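Long-range contact in extracellular PQQ-dependent sugar dehydrogenase (Coprinopsis cinerea, PDB 6JT6), which probably passes electrons from sugar oxidation at its PQQ-dependent catalytic domain to outside acceptors through a heme b cytochrome domain, the part described here: residues L71-S83 against I103-I116. Numbering follows the deposited sequence.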
loop_
_atom_site.group_PDB
_atom_site.type_symbol
_atom_site.label_atom_id
_atom_site.label_comp_id
_atom_site.label_asym_id
_atom_site.label_seq_id
_atom_site.Cartn_x
_atom_site.Cartn_y
_atom_site.Cartn_z
ATOM N N LEU A 71 1.741 0.872 -6.461
ATOM C CA LEU A 71 2.658 1.257 -5.375
ATOM C C LEU A 71 3.425 0.052 -4.941
ATOM O O LEU A 71 2.862 -1.028 -4.792
ATOM C CB LEU A 71 1.928 1.906 -4.187
ATOM C CG LEU A 71 0.890 2.995 -4.486
ATOM C CD1 LEU A 71 0.254 3.454 -3.182
ATOM C CD2 LEU A 71 1.445 4.181 -5.270
ATOM N N VAL A 72 4.723 0.228 -4.743
ATOM C CA VAL A 72 5.581 -0.872 -4.390
ATOM C C VAL A 72 6.463 -0.484 -3.208
ATOM O O VAL A 72 7.109 0.582 -3.210
ATOM C CB VAL A 72 6.348 -1.440 -5.616
ATOM C CG1 VAL A 72 7.227 -0.393 -6.259
ATOM C CG2 VAL A 72 7.182 -2.656 -5.241
ATOM N N GLY A 73 6.432 -1.329 -2.184
ATOM C CA GLY A 73 7.240 -1.124 -0.996
ATOM C C GLY A 73 8.160 -2.281 -0.711
ATOM O O GLY A 73 7.911 -3.426 -1.133
ATOM N N TRP A 74 9.247 -1.985 0.005
ATOM C CA TRP A 74 10.179 -2.983 0.458
ATOM C C TRP A 74 11.017 -2.436 1.618
ATOM O O TRP A 74 10.911 -1.238 1.972
ATOM C CB TRP A 74 11.035 -3.514 -0.695
ATOM C CG TRP A 74 12.016 -2.517 -1.259
ATOM C CD1 TRP A 74 13.334 -2.358 -0.907
ATOM C CD2 TRP A 74 11.756 -1.579 -2.310
ATOM N NE1 TRP A 74 13.918 -1.365 -1.685
ATOM C CE2 TRP A 74 12.974 -0.880 -2.562
ATOM C CE3 TRP A 74 10.628 -1.290 -3.086
ATOM C CZ2 TRP A 74 13.084 0.126 -3.540
ATOM C CZ3 TRP A 74 10.735 -0.284 -4.072
ATOM C CH2 TRP A 74 11.964 0.419 -4.277
ATOM N N VAL A 75 11.814 -3.312 2.226
ATOM C CA VAL A 75 12.752 -2.879 3.271
ATOM C C VAL A 75 14.177 -3.214 2.815
ATOM O O VAL A 75 14.487 -4.368 2.529
ATOM C CB VAL A 75 12.429 -3.472 4.670
ATOM C CG1 VAL A 75 13.449 -2.994 5.683
ATOM C CG2 VAL A 75 11.065 -2.990 5.147
ATOM N N ASP A 76 15.003 -2.177 2.711
ATOM C CA ASP A 76 16.407 -2.294 2.346
ATOM C C ASP A 76 17.220 -2.361 3.646
ATOM O O ASP A 76 17.562 -1.322 4.204
ATOM C CB ASP A 76 16.818 -1.071 1.507
ATOM C CG ASP A 76 18.318 -1.038 1.192
ATOM O OD1 ASP A 76 18.928 -2.122 1.053
ATOM O OD2 ASP A 76 18.865 0.083 1.074
ATOM N N GLY A 77 17.469 -3.577 4.146
ATOM C CA GLY A 77 18.166 -3.764 5.423
ATOM C C GLY A 77 17.200 -3.505 6.556
ATOM O O GLY A 77 16.387 -4.371 6.879
ATOM N N SER A 78 17.278 -2.320 7.156
ATOM C CA SER A 78 16.220 -1.876 8.061
ATOM C C SER A 78 15.383 -0.677 7.538
ATOM O O SER A 78 14.487 -0.205 8.233
ATOM C CB SER A 78 16.810 -1.576 9.452
ATOM O OG SER A 78 17.628 -0.419 9.381
ATOM N N THR A 79 15.668 -0.205 6.321
ATOM C CA THR A 79 15.124 1.078 5.821
ATOM C C THR A 79 13.954 0.822 4.837
ATOM O O THR A 79 14.171 0.261 3.761
ATOM C CB THR A 79 16.226 1.951 5.163
ATOM O OG1 THR A 79 17.309 2.164 6.089
ATOM C CG2 THR A 79 15.663 3.328 4.677
ATOM N N PRO A 80 12.710 1.206 5.227
ATOM C CA PRO A 80 11.565 1.065 4.306
ATOM C C PRO A 80 11.691 2.001 3.087
ATOM O O PRO A 80 12.302 3.061 3.164
ATOM C CB PRO A 80 10.344 1.465 5.172
ATOM C CG PRO A 80 10.918 2.393 6.208
ATOM C CD PRO A 80 12.332 1.891 6.482
ATOM N N ARG A 81 11.160 1.558 1.957
ATOM C CA ARG A 81 11.141 2.341 0.741
ATOM C C ARG A 81 9.777 2.159 0.121
ATOM O O ARG A 81 9.127 1.120 0.324
ATOM C CB ARG A 81 12.213 1.872 -0.248
ATOM C CG ARG A 81 13.616 1.744 0.341
ATOM C CD ARG A 81 14.631 2.566 -0.393
ATOM N NE ARG A 81 15.932 2.349 0.225
ATOM C CZ ARG A 81 16.611 3.242 0.945
ATOM N NH1 ARG A 81 16.137 4.483 1.145
ATOM N NH2 ARG A 81 17.788 2.879 1.461
ATOM N N ILE A 82 9.378 3.132 -0.694
ATOM C CA ILE A 82 8.120 3.046 -1.420
ATOM C C ILE A 82 8.230 3.816 -2.730
ATOM O O ILE A 82 8.936 4.840 -2.818
ATOM C CB ILE A 82 6.898 3.483 -0.538
ATOM C CG1 ILE A 82 5.562 3.120 -1.206
ATOM C CG2 ILE A 82 6.932 4.986 -0.206
ATOM C CD1 ILE A 82 4.606 2.332 -0.353
ATOM N N SER A 83 7.541 3.318 -3.748
ATOM C CA SER A 83 7.615 3.897 -5.069
ATOM C C SER A 83 6.232 3.818 -5.736
ATOM O O SER A 83 5.475 2.855 -5.499
ATOM C CB SER A 83 8.679 3.147 -5.876
ATOM O OG SER A 83 8.666 3.512 -7.241
ATOM N N ILE A 103 6.455 7.823 3.855
ATOM C CA ILE A 103 6.537 6.654 4.734
ATOM C C ILE A 103 6.319 7.116 6.168
ATOM O O ILE A 103 6.885 8.128 6.587
ATOM C CB ILE A 103 7.869 5.898 4.568
ATOM C CG1 ILE A 103 7.917 5.272 3.156
ATOM C CG2 ILE A 103 8.013 4.765 5.618
ATOM C CD1 ILE A 103 9.293 4.821 2.703
ATOM N N LEU A 104 5.482 6.365 6.883
ATOM C CA LEU A 104 5.035 6.685 8.243
ATOM C C LEU A 104 5.734 5.755 9.220
ATOM O O LEU A 104 6.507 4.877 8.796
ATOM C CB LEU A 104 3.490 6.555 8.344
ATOM C CG LEU A 104 2.651 7.379 7.343
ATOM C CD1 LEU A 104 1.107 7.246 7.494
ATOM C CD2 LEU A 104 3.051 8.856 7.326
ATOM N N GLY A 105 5.463 5.913 10.519
ATOM C CA GLY A 105 6.098 5.095 11.555
ATOM C C GLY A 105 5.632 3.651 11.568
ATOM O O GLY A 105 4.773 3.269 10.757
ATOM N N SER A 106 6.184 2.854 12.491
ATOM C CA SER A 106 6.008 1.378 12.549
ATOM C C SER A 106 6.389 0.645 11.232
ATOM O O SER A 106 5.973 -0.483 10.994
ATOM C CB SER A 106 4.588 0.997 13.017
ATOM O OG SER A 106 3.608 1.366 12.063
ATOM N N SER A 107 7.194 1.301 10.392
ATOM C CA SER A 107 7.737 0.709 9.186
ATOM C C SER A 107 9.141 0.144 9.449
ATOM O O SER A 107 9.812 0.547 10.400
ATOM C CB SER A 107 7.770 1.726 8.020
ATOM O OG SER A 107 6.484 2.181 7.698
ATOM N N GLY A 108 9.571 -0.776 8.583
ATOM C CA GLY A 108 10.908 -1.392 8.661
ATOM C C GLY A 108 10.759 -2.878 8.909
ATOM O O GLY A 108 9.801 -3.490 8.424
ATOM N N THR A 109 11.692 -3.460 9.662
ATOM C CA THR A 109 11.641 -4.882 9.961
ATOM C C THR A 109 11.970 -5.193 11.408
ATOM O O THR A 109 12.779 -4.493 12.019
ATOM C CB THR A 109 12.491 -5.728 8.960
ATOM O OG1 THR A 109 12.299 -7.134 9.222
ATOM C CG2 THR A 109 13.959 -5.372 9.029
ATOM N N ASN A 110 11.305 -6.204 11.962
ATOM C CA ASN A 110 11.658 -6.717 13.299
ATOM C C ASN A 110 12.379 -8.067 13.167
ATOM O O ASN A 110 12.626 -8.753 14.167
ATOM C CB ASN A 110 10.432 -6.819 14.223
ATOM C CG ASN A 110 9.341 -7.748 13.687
ATOM O OD1 ASN A 110 9.543 -8.490 12.718
ATOM N ND2 ASN A 110 8.146 -7.670 14.303
ATOM N N GLY A 111 12.709 -8.426 11.926
ATOM C CA GLY A 111 13.321 -9.714 11.617
ATOM C C GLY A 111 12.333 -10.855 11.432
ATOM O O GLY A 111 12.718 -11.916 10.963
ATOM N N ASN A 112 11.078 -10.651 11.823
ATOM C CA ASN A 112 10.004 -11.611 11.605
ATOM C C ASN A 112 9.076 -11.110 10.478
ATOM O O ASN A 112 8.737 -11.861 9.574
ATOM C CB ASN A 112 9.219 -11.853 12.901
ATOM C CG ASN A 112 10.043 -12.599 13.967
ATOM O OD1 ASN A 112 11.035 -13.260 13.654
ATOM N ND2 ASN A 112 9.626 -12.492 15.235
ATOM N N ILE A 113 8.669 -9.838 10.565
ATOM C CA ILE A 113 7.874 -9.189 9.539
ATOM C C ILE A 113 8.627 -8.013 8.951
ATOM O O ILE A 113 9.556 -7.491 9.572
ATOM C CB ILE A 113 6.461 -8.754 10.043
ATOM C CG1 ILE A 113 6.521 -7.786 11.243
ATOM C CG2 ILE A 113 5.644 -9.991 10.383
ATOM C CD1 ILE A 113 5.279 -6.928 11.437
ATOM N N GLN A 114 8.252 -7.632 7.733
ATOM C CA GLN A 114 8.512 -6.269 7.244
ATOM C C GLN A 114 7.183 -5.484 7.114
ATOM O O GLN A 114 6.123 -6.057 6.797
ATOM C CB GLN A 114 9.291 -6.263 5.937
ATOM C CG GLN A 114 8.564 -6.921 4.774
ATOM C CD GLN A 114 9.417 -6.953 3.539
ATOM O OE1 GLN A 114 9.547 -5.941 2.841
ATOM N NE2 GLN A 114 10.000 -8.129 3.240
ATOM N N ARG A 115 7.253 -4.178 7.352
ATOM C CA ARG A 115 6.083 -3.313 7.223
ATOM C C ARG A 115 6.424 -2.052 6.465
ATOM O O ARG A 115 7.487 -1.440 6.701
ATOM C CB ARG A 115 5.593 -2.907 8.601
ATOM C CG ARG A 115 4.525 -3.791 9.157
ATOM C CD ARG A 115 4.329 -3.399 10.602
ATOM N NE ARG A 115 3.577 -2.161 10.878
ATOM C CZ ARG A 115 2.296 -2.145 11.276
ATOM N NH1 ARG A 115 1.591 -3.283 11.329
ATOM N NH2 ARG A 115 1.714 -1.015 11.605
ATOM N N ILE A 116 5.549 -1.660 5.534
ATOM C CA ILE A 116 5.719 -0.324 4.927
ATOM C C ILE A 116 4.388 0.391 5.076
ATOM O O ILE A 116 3.404 0.015 4.421
ATOM C CB ILE A 116 6.190 -0.322 3.427
ATOM C CG1 ILE A 116 7.449 -1.150 3.215
ATOM C CG2 ILE A 116 6.465 1.115 2.946
ATOM C CD1 ILE A 116 7.149 -2.549 2.766
HETATM O O HOH W 1 11.735 -6.279 1.268
HETATM O O HOH W 2 13.582 -1.439 10.755
#
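Val75 and Pro80, on the two strands of one hairpin, and Ile116, on a strand of another, meet where two sheets can pack without a single direct hydrogen bond between these hairpins. The two methyls of Val75 serve different neighbours: CG2 rests on the carbonyl of Gly108, 3.5 Å from its O, and on Gln114 CB, while CG1 lies 4.1 Å from Thr109 CG2. On the second strand the Pro80 ring lays its CG against Ser107 CB at 3.7 Å and, crossing at a slant, against Ile103 CG2. Ile82 and Ile103 lie alongside and run opposite ways, Ile82 CG2 being 3.5 Å from Ile103 CG1. Ile116 forks: CG2, anti to the backbone N, reaches Arg81 O and Ile82 CD1, whereas CD1 ends 3.5 Å from Trp74 N, over the backbone of Gly73, whose lack of a side chain lets the methyl come close. This is the face-to-face packing of a beta-sandwich, the fold of cellobiose dehydrogenase cytochrome domains; the strands 71-76 and 113-116 run 130° apart, and at the far end of the first Leu71 and Val72 touch the heme. Towards the turns, water takes over. One water accepts from Val75 N and donates to Gln114 OE1 at 2.7 Å, the amide's NE2 being held by the carbonyls of Pro51 and Ala54; another joins Ser78 O to Thr109 N. With chi1 at -174°, Thr109 sends OG1 back into its own hairpin, accepting from Gly111 N and donating to Ile113 O, and turns CG2 to Gly77 O, 3.4 Å away. Replacing this threonine by an alanine is likely to open a gap beside Val75 CG1 and the Gly77 carbonyl and to leave Gly111 N without its side-chain acceptor.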